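Local coordinates for protein WYL1 (Ruminococcus sp., PDB 6OAW) that probably modulates, as an accessory WYL-domain protein, the activity of a Type VI-D CRISPR-Cas system, at residues P6-L10 and L150-N154; L59-F63 and F164-Y169; N88-Q94 and L118-Y122. One frame throughout, in Å; residues are numbered along the deposited sequence.

Contact 1: residues P6-L10 and L150-N154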
loop_
_atom_site.group_PDB
_atom_site.type_symbol
_atom_site.label_atom_id
_atom_site.label_comp_id
_atom_site.label_asym_id
_atom_site.label_seq_id
_atom_site.Cartn_x
_atom_site.Cartn_y
_atom_site.Cartn_z
ATOM N N PRO B 6 1.329 -29.770 25.208
ATOM C CA PRO B 6 1.182 -30.262 23.840
ATOM C C PRO B 6 2.238 -29.566 22.971
ATOM O O PRO B 6 2.654 -28.467 23.306
ATOM C CB PRO B 6 -0.247 -29.862 23.447
ATOM C CG PRO B 6 -0.573 -28.667 24.340
ATOM C CD PRO B 6 0.227 -28.879 25.613
ATOM N N SER B 7 2.639 -30.212 21.879
ATOM C CA SER B 7 3.607 -29.671 20.885
ATOM C C SER B 7 2.897 -28.993 19.700
ATOM O O SER B 7 3.502 -28.069 19.126
ATOM C CB SER B 7 4.538 -30.754 20.426
ATOM O OG SER B 7 3.814 -31.883 19.958
ATOM N N THR B 8 1.660 -29.380 19.363
ATOM C CA THR B 8 0.981 -28.930 18.109
ATOM C C THR B 8 -0.319 -28.165 18.403
ATOM O O THR B 8 -0.919 -28.364 19.484
ATOM C CB THR B 8 0.733 -30.120 17.175
ATOM O OG1 THR B 8 -0.209 -30.994 17.784
ATOM C CG2 THR B 8 1.996 -30.886 16.860
ATOM N N PHE B 9 -0.726 -27.312 17.458
ATOM C CA PHE B 9 -1.945 -26.466 17.559
ATOM C C PHE B 9 -3.163 -27.335 17.847
ATOM O O PHE B 9 -4.016 -26.933 18.645
ATOM C CB PHE B 9 -2.162 -25.689 16.263
ATOM C CG PHE B 9 -1.171 -24.571 16.074
ATOM C CD1 PHE B 9 -1.197 -23.480 16.927
ATOM C CD2 PHE B 9 -0.243 -24.604 15.050
ATOM C CE1 PHE B 9 -0.318 -22.426 16.758
ATOM C CE2 PHE B 9 0.656 -23.563 14.893
ATOM C CZ PHE B 9 0.607 -22.468 15.738
ATOM N N LEU B 10 -3.240 -28.473 17.161
ATOM C CA LEU B 10 -4.355 -29.444 17.241
ATOM C C LEU B 10 -3.765 -30.832 17.454
ATOM O O LEU B 10 -2.689 -31.129 16.938
ATOM C CB LEU B 10 -5.166 -29.384 15.945
ATOM C CG LEU B 10 -5.895 -28.070 15.663
ATOM C CD1 LEU B 10 -6.533 -28.102 14.279
ATOM C CD2 LEU B 10 -6.945 -27.788 16.727
ATOM N N LEU B 150 5.196 -27.331 11.949
ATOM C CA LEU B 150 4.899 -25.929 12.361
ATOM C C LEU B 150 5.616 -25.640 13.688
ATOM O O LEU B 150 5.036 -24.940 14.558
ATOM C CB LEU B 150 3.376 -25.782 12.496
ATOM C CG LEU B 150 2.628 -25.636 11.168
ATOM C CD1 LEU B 150 1.120 -25.758 11.363
ATOM C CD2 LEU B 150 2.974 -24.309 10.515
ATOM N N TYR B 151 6.808 -26.213 13.863
ATOM C CA TYR B 151 7.569 -26.166 15.135
ATOM C C TYR B 151 7.612 -24.726 15.676
ATOM O O TYR B 151 7.216 -24.492 16.816
ATOM C CB TYR B 151 8.963 -26.770 14.916
ATOM C CG TYR B 151 9.835 -26.844 16.145
ATOM C CD1 TYR B 151 9.533 -27.682 17.209
ATOM C CD2 TYR B 151 10.980 -26.065 16.231
ATOM C CE1 TYR B 151 10.335 -27.718 18.338
ATOM C CE2 TYR B 151 11.794 -26.090 17.346
ATOM C CZ TYR B 151 11.470 -26.921 18.402
ATOM O OH TYR B 151 12.279 -26.913 19.499
ATOM N N TYR B 152 8.089 -23.773 14.874
ATOM C CA TYR B 152 8.374 -22.390 15.332
ATOM C C TYR B 152 7.070 -21.600 15.477
ATOM O O TYR B 152 7.008 -20.716 16.341
ATOM C CB TYR B 152 9.376 -21.715 14.397
ATOM C CG TYR B 152 10.726 -22.377 14.418
ATOM C CD1 TYR B 152 11.567 -22.259 15.513
ATOM C CD2 TYR B 152 11.146 -23.158 13.357
ATOM C CE1 TYR B 152 12.810 -22.884 15.542
ATOM C CE2 TYR B 152 12.367 -23.811 13.380
ATOM C CZ TYR B 152 13.208 -23.672 14.470
ATOM O OH TYR B 152 14.418 -24.313 14.424
ATOM N N GLU B 153 6.059 -21.893 14.658
ATOM C CA GLU B 153 4.735 -21.232 14.748
ATOM C C GLU B 153 4.093 -21.601 16.096
ATOM O O GLU B 153 3.573 -20.707 16.783
ATOM C CB GLU B 153 3.881 -21.612 13.534
ATOM C CG GLU B 153 4.373 -20.981 12.239
ATOM C CD GLU B 153 5.505 -21.703 11.514
ATOM O OE1 GLU B 153 5.825 -22.840 11.922
ATOM O OE2 GLU B 153 6.061 -21.135 10.514
ATOM N N ASN B 154 4.182 -22.863 16.489
ATOM C CA ASN B 154 3.641 -23.370 17.785
ATOM C C ASN B 154 4.245 -22.573 18.956
ATOM O O ASN B 154 3.502 -22.264 19.915
ATOM C CB ASN B 154 3.850 -24.882 17.917
ATOM C CG ASN B 154 2.765 -25.666 17.214
ATOM O OD1 ASN B 154 1.617 -25.615 17.625
ATOM N ND2 ASN B 154 3.110 -26.374 16.151
#
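Leu150 O, at the helix start on which Phe9 packs, takes two bonds from Asn154: the backbone N donates to it at 3.0 Å, as in the first turn of a helix, and ND2 of the same residue adds a weak bond at 2.9 Å. Leu150 is the N-cap residue of helix 151-156, and the irregular N-terminal segment 6-10 lies across this helix start. In that segment Thr8 OG1 donates to Leu10 O at 2.6 Å, the hydroxyl standing 47° out of the carbonyl plane. The weak bond by ND2 turns that end of the amide toward the helix start, and OD1 of Asn154 lies 3.2 Å above the ring plane of Phe9, over its centre, with the amide and ring planes 33° apart. Phe9 CG lies anti to its own carbonyl carbon (chi1 -72°), which swings the ring beneath the amide. At the ring edge, CD2 of Phe9 meets Leu150 CD1 at 4.1 Å, and the ring also stacks on Phe164 of helix 161-172. The Glu153 chain bends at chi2 and carries OE2 off to hydrogen bonds with Val91 N and Glu92 N, while Glu153 CB stays against Phe9 CE2 at 4.0 Å.

Contact 2: residues L59-F63 and F164-Y169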
loop_
_atom_site.group_PDB
_atom_site.type_symbol
_atom_site.label_atom_id
_atom_site.label_comp_id
_atom_site.label_asym_id
_atom_site.label_seq_id
_atom_site.Cartn_x
_atom_site.Cartn_y
_atom_site.Cartn_z
ATOM N N LEU B 59 -9.841 -19.132 2.340
ATOM C CA LEU B 59 -8.895 -18.943 3.467
ATOM C C LEU B 59 -7.892 -20.096 3.453
ATOM O O LEU B 59 -6.718 -19.876 3.796
ATOM C CB LEU B 59 -9.646 -18.890 4.803
ATOM C CG LEU B 59 -10.498 -17.647 5.040
ATOM C CD1 LEU B 59 -11.345 -17.809 6.278
ATOM C CD2 LEU B 59 -9.639 -16.406 5.147
ATOM N N THR B 60 -8.348 -21.287 3.063
ATOM C CA THR B 60 -7.503 -22.499 3.004
ATOM C C THR B 60 -6.459 -22.357 1.888
ATOM O O THR B 60 -5.293 -22.727 2.141
ATOM C CB THR B 60 -8.371 -23.752 2.936
ATOM O OG1 THR B 60 -9.080 -23.763 4.178
ATOM C CG2 THR B 60 -7.551 -25.008 2.762
ATOM N N SER B 61 -6.839 -21.863 0.710
ATOM C CA SER B 61 -5.912 -21.596 -0.419
ATOM C C SER B 61 -4.826 -20.628 0.042
ATOM O O SER B 61 -3.655 -20.838 -0.300
ATOM C CB SER B 61 -6.630 -21.018 -1.606
ATOM O OG SER B 61 -7.517 -21.961 -2.147
ATOM N N ILE B 62 -5.214 -19.560 0.733
ATOM C CA ILE B 62 -4.254 -18.525 1.204
ATOM C C ILE B 62 -3.270 -19.217 2.149
ATOM O O ILE B 62 -2.051 -19.099 1.924
ATOM C CB ILE B 62 -4.972 -17.358 1.890
ATOM C CG1 ILE B 62 -5.829 -16.573 0.896
ATOM C CG2 ILE B 62 -3.964 -16.454 2.596
ATOM C CD1 ILE B 62 -6.705 -15.534 1.544
ATOM N N PHE B 63 -3.800 -19.921 3.154
ATOM C CA PHE B 63 -2.995 -20.664 4.139
ATOM C C PHE B 63 -2.065 -21.623 3.397
ATOM O O PHE B 63 -0.881 -21.564 3.701
ATOM C CB PHE B 63 -3.856 -21.381 5.173
ATOM C CG PHE B 63 -3.017 -22.033 6.230
ATOM C CD1 PHE B 63 -2.447 -23.273 5.996
ATOM C CD2 PHE B 63 -2.727 -21.362 7.402
ATOM C CE1 PHE B 63 -1.595 -23.829 6.930
ATOM C CE2 PHE B 63 -1.894 -21.935 8.351
ATOM C CZ PHE B 63 -1.338 -23.169 8.113
ATOM N N PHE B 164 -2.567 -17.770 15.683
ATOM C CA PHE B 164 -1.778 -18.087 14.460
ATOM C C PHE B 164 -2.589 -17.669 13.217
ATOM O O PHE B 164 -2.070 -16.906 12.365
ATOM C CB PHE B 164 -1.389 -19.564 14.454
ATOM C CG PHE B 164 -0.728 -20.086 13.209
ATOM C CD1 PHE B 164 0.127 -19.307 12.463
ATOM C CD2 PHE B 164 -0.908 -21.396 12.823
ATOM C CE1 PHE B 164 0.758 -19.809 11.335
ATOM C CE2 PHE B 164 -0.285 -21.899 11.693
ATOM C CZ PHE B 164 0.538 -21.100 10.938
ATOM N N LEU B 165 -3.834 -18.131 13.124
ATOM C CA LEU B 165 -4.664 -17.897 11.917
ATOM C C LEU B 165 -4.997 -16.407 11.812
ATOM O O LEU B 165 -5.001 -15.894 10.684
ATOM C CB LEU B 165 -5.919 -18.769 11.979
ATOM C CG LEU B 165 -5.692 -20.278 11.895
ATOM C CD1 LEU B 165 -7.001 -21.008 11.949
ATOM C CD2 LEU B 165 -4.940 -20.675 10.639
ATOM N N LYS B 166 -5.259 -15.723 12.924
ATOM C CA LYS B 166 -5.547 -14.269 12.870
ATOM C C LYS B 166 -4.333 -13.552 12.256
ATOM O O LYS B 166 -4.510 -12.628 11.410
ATOM C CB LYS B 166 -5.866 -13.721 14.258
ATOM C CG LYS B 166 -5.955 -12.201 14.316
ATOM C CD LYS B 166 -6.278 -11.652 15.702
ATOM C CE LYS B 166 -6.465 -10.141 15.710
ATOM N NZ LYS B 166 -7.553 -9.677 14.805
ATOM N N ALA B 167 -3.136 -13.960 12.680
ATOM C CA ALA B 167 -1.862 -13.367 12.220
ATOM C C ALA B 167 -1.700 -13.635 10.720
ATOM O O ALA B 167 -1.313 -12.731 10.000
ATOM C CB ALA B 167 -0.723 -13.920 13.022
ATOM N N VAL B 168 -1.987 -14.849 10.271
ATOM C CA VAL B 168 -1.867 -15.198 8.831
ATOM C C VAL B 168 -2.754 -14.247 8.002
ATOM O O VAL B 168 -2.244 -13.703 7.010
ATOM C CB VAL B 168 -2.207 -16.674 8.582
ATOM C CG1 VAL B 168 -2.464 -16.959 7.108
ATOM C CG2 VAL B 168 -1.116 -17.576 9.098
ATOM N N TYR B 169 -4.019 -14.047 8.387
ATOM C CA TYR B 169 -5.024 -13.358 7.526
ATOM C C TYR B 169 -4.852 -11.847 7.662
ATOM O O TYR B 169 -5.030 -11.174 6.647
ATOM C CB TYR B 169 -6.440 -13.888 7.787
ATOM C CG TYR B 169 -6.554 -15.347 7.430
ATOM C CD1 TYR B 169 -6.208 -15.798 6.166
ATOM C CD2 TYR B 169 -6.866 -16.291 8.387
ATOM C CE1 TYR B 169 -6.225 -17.145 5.840
ATOM C CE2 TYR B 169 -6.877 -17.643 8.086
ATOM C CZ TYR B 169 -6.559 -18.078 6.809
ATOM O OH TYR B 169 -6.602 -19.420 6.542
#
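Tyr169 lays its ring against Leu59 where helices 55-71 and 161-172 cross at nearly a right angle, the axes of the short segments 11.0 Å apart, in the mainly helical N-terminal part. Methyl CD2 of Leu59 sits over one face of the ring, 3.7 Å from its centroid, in a CH-pi contact. Val168 CG1 covers the opposite face toward the rim, and Ile62 CG2 comes to the edge near CE1. Thus clamped, the phenol points its OH at Leu59 O and donates a hydrogen bond of 2.8 Å. The hydroxyl stands 63° out of the carbonyl plane, on the face opposite Phe63 N, which holds the same oxygen through the helical bond, so Leu59 O serves two donors. A phenylalanine in place of Tyr169 would lack the hydroxyl and would probably leave Leu59 O without its second donor, cutting the polar tie between the two segments. One turn on from Leu59, Phe63 CG is anti to its backbone N (chi1 -175°), carrying the ring toward Phe164. The ring planes stand at 76° with centroids 5.7 Å apart; Phe63 CE2 comes within 3.6 Å of Phe164 CZ, which lies at the edge of the Phe63 ring.

Contact 3: residues N88-Q94 and L118-Y122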
loop_
_atom_site.group_PDB
_atom_site.type_symbol
_atom_site.label_atom_id
_atom_site.label_comp_id
_atom_site.label_asym_id
_atom_site.label_seq_id
_atom_site.Cartn_x
_atom_site.Cartn_y
_atom_site.Cartn_z
ATOM N N ASN B 88 5.098 -12.728 7.219
ATOM C CA ASN B 88 5.658 -12.495 8.567
ATOM C C ASN B 88 4.997 -13.444 9.575
ATOM O O ASN B 88 5.690 -13.795 10.514
ATOM C CB ASN B 88 5.542 -11.022 8.930
ATOM C CG ASN B 88 6.438 -10.176 8.058
ATOM O OD1 ASN B 88 7.547 -10.594 7.719
ATOM N ND2 ASN B 88 5.970 -9.002 7.670
ATOM N N ALA B 89 3.759 -13.909 9.356
ATOM C CA ALA B 89 3.049 -14.817 10.291
ATOM C C ALA B 89 3.660 -16.220 10.267
ATOM O O ALA B 89 3.519 -16.930 11.288
ATOM C CB ALA B 89 1.580 -14.893 9.981
ATOM N N PHE B 90 4.259 -16.619 9.144
ATOM C CA PHE B 90 5.009 -17.893 9.032
ATOM C C PHE B 90 6.458 -17.644 9.482
ATOM O O PHE B 90 7.031 -16.597 9.178
ATOM C CB PHE B 90 4.875 -18.494 7.631
ATOM C CG PHE B 90 3.515 -19.105 7.406
ATOM C CD1 PHE B 90 3.208 -20.381 7.877
ATOM C CD2 PHE B 90 2.502 -18.365 6.798
ATOM C CE1 PHE B 90 1.946 -20.929 7.678
ATOM C CE2 PHE B 90 1.246 -18.913 6.608
ATOM C CZ PHE B 90 0.971 -20.189 7.035
ATOM N N VAL B 91 7.017 -18.610 10.198
ATOM C CA VAL B 91 8.219 -18.404 11.057
ATOM C C VAL B 91 9.360 -19.294 10.553
ATOM O O VAL B 91 10.483 -18.820 10.581
ATOM C CB VAL B 91 7.923 -18.633 12.553
ATOM C CG1 VAL B 91 9.072 -18.145 13.410
ATOM C CG2 VAL B 91 6.638 -17.957 13.013
ATOM N N GLU B 92 9.090 -20.514 10.087
ATOM C CA GLU B 92 10.121 -21.430 9.532
ATOM C C GLU B 92 11.095 -20.675 8.602
ATOM O O GLU B 92 12.305 -20.761 8.816
ATOM C CB GLU B 92 9.449 -22.589 8.811
ATOM C CG GLU B 92 10.428 -23.531 8.129
ATOM C CD GLU B 92 10.761 -24.765 8.905
ATOM O OE1 GLU B 92 11.868 -24.797 9.516
ATOM O OE2 GLU B 92 9.915 -25.690 8.889
ATOM N N TRP B 93 10.598 -19.948 7.606
ATOM C CA TRP B 93 11.486 -19.260 6.641
ATOM C C TRP B 93 12.358 -18.255 7.392
ATOM O O TRP B 93 13.496 -18.022 6.935
ATOM C CB TRP B 93 10.727 -18.610 5.480
ATOM C CG TRP B 93 9.942 -17.390 5.832
ATOM C CD1 TRP B 93 8.623 -17.352 6.190
ATOM C CD2 TRP B 93 10.373 -16.019 5.746
ATOM N NE1 TRP B 93 8.230 -16.059 6.399
ATOM C CE2 TRP B 93 9.275 -15.219 6.120
ATOM C CE3 TRP B 93 11.569 -15.383 5.374
ATOM C CZ2 TRP B 93 9.349 -13.826 6.153
ATOM C CZ3 TRP B 93 11.653 -14.005 5.424
ATOM C CH2 TRP B 93 10.554 -13.235 5.813
ATOM N N GLN B 94 11.823 -17.630 8.442
ATOM C CA GLN B 94 12.530 -16.531 9.144
ATOM C C GLN B 94 13.659 -17.143 9.968
ATOM O O GLN B 94 14.689 -16.502 10.067
ATOM C CB GLN B 94 11.602 -15.678 10.003
ATOM C CG GLN B 94 10.521 -15.028 9.180
ATOM C CD GLN B 94 9.693 -14.077 9.985
ATOM O OE1 GLN B 94 10.202 -13.071 10.468
ATOM N NE2 GLN B 94 8.397 -14.360 10.064
ATOM N N LEU B 118 8.634 -11.854 17.554
ATOM C CA LEU B 118 7.418 -12.259 16.805
ATOM C C LEU B 118 6.274 -12.551 17.800
ATOM O O LEU B 118 5.152 -12.120 17.534
ATOM C CB LEU B 118 7.729 -13.442 15.882
ATOM C CG LEU B 118 8.654 -13.124 14.699
ATOM C CD1 LEU B 118 9.023 -14.390 13.946
ATOM C CD2 LEU B 118 8.031 -12.094 13.763
ATOM N N SER B 119 6.544 -13.210 18.924
ATOM C CA SER B 119 5.567 -13.410 20.020
ATOM C C SER B 119 4.992 -12.065 20.473
ATOM O O SER B 119 3.755 -11.936 20.513
ATOM C CB SER B 119 6.167 -14.146 21.164
ATOM O OG SER B 119 6.586 -15.425 20.723
ATOM N N ALA B 120 5.847 -11.098 20.795
ATOM C CA ALA B 120 5.423 -9.774 21.312
ATOM C C ALA B 120 4.565 -9.063 20.263
ATOM O O ALA B 120 3.594 -8.419 20.666
ATOM C CB ALA B 120 6.606 -8.934 21.730
ATOM N N LYS B 121 4.894 -9.196 18.976
ATOM C CA LYS B 121 4.211 -8.474 17.873
ATOM C C LYS B 121 2.777 -8.988 17.659
ATOM O O LYS B 121 1.877 -8.128 17.525
ATOM C CB LYS B 121 4.972 -8.637 16.559
ATOM C CG LYS B 121 4.423 -7.822 15.399
ATOM C CD LYS B 121 4.466 -8.574 14.118
ATOM C CE LYS B 121 4.225 -7.678 12.929
ATOM N NZ LYS B 121 4.487 -8.396 11.663
ATOM N N TYR B 122 2.570 -10.311 17.614
ATOM C CA TYR B 122 1.241 -10.952 17.419
ATOM C C TYR B 122 0.548 -11.226 18.767
ATOM O O TYR B 122 -0.531 -11.795 18.735
ATOM C CB TYR B 122 1.388 -12.219 16.565
ATOM C CG TYR B 122 1.884 -11.954 15.163
ATOM C CD1 TYR B 122 1.144 -11.193 14.269
ATOM C CD2 TYR B 122 3.102 -12.452 14.727
ATOM C CE1 TYR B 122 1.608 -10.926 12.987
ATOM C CE2 TYR B 122 3.589 -12.193 13.455
ATOM C CZ TYR B 122 2.830 -11.437 12.574
ATOM O OH TYR B 122 3.316 -11.184 11.323
HETATM O O HOH W 1 3.137 -7.648 8.990
#
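The loop that leads into helix 92-96 packs here against helix 104-122, a loop-on-helix contact with an apolar inner half and a polar outer half. Inside, Leu118 meets Val91 tip to tip, CD1 to CG1 at 3.8 Å. The same leucine also supports the amide of Gln94, whose OE1 lies 3.9 Å from Leu118 CD1; the two side chains come from opposite directions. Gln94 ties the loop to the helix that follows it. With the chain extended beyond CG (chi2 -174°), the amide reaches back along the loop, and NE2 donates to Phe90 O at 2.8 Å in a fairly straight bond (165° at the hydrogen), with the acceptor in the amide plane. A second bond from NE2, to Asn88 O, is weak. The NH2 group thus holds Phe90 O firmly and Asn88 O loosely. On the outer side the hydroxyl of Tyr122 presses on Asn88 CB at 3.3 Å; Asn88 O lies at the edge of the ring, and Ala89 CA approaches it obliquely. Lys121 lays its CD toward the margin of one face of that ring; its chain bends at chi2 and then runs straight, bringing NZ to donate to Tyr122 OH at 3.0 Å. A water takes another hydrogen from Lys121 NZ at 3.1 Å and a weak one from Asn88 ND2, a loose bridge between the segments on the solvent side. Helix 161-172 runs beside this half, with Ala167 against Tyr122 and Asp171 weakly bonded to its hydroxyl, while Val156 of helix 151-156 packs on both Val91 and Leu118.

Overall arrangement
All three contacts lie in the mainly helical N-terminal part, their centres about 13 to 15 Å apart, and use different helices that pack on one another. Helix 161-172 links them: Phe164, part of contact 2, packs on Leu150 of contact 1 and on Phe90 of contact 3, while Ala167 and Val168 lie against Ala89. Contact 2 is the most thoroughly buried, apolar and aromatic apart from one hydroxyl-to-carbonyl bond. Contact 1, largely buried too, joins an irregular terminal segment to a helix start. Neither it nor contact 3 has a direct hydrogen bond between its segments; contact 3 has a water between them at the surface, where lysine and asparagine replace the apolar partners of its inner half.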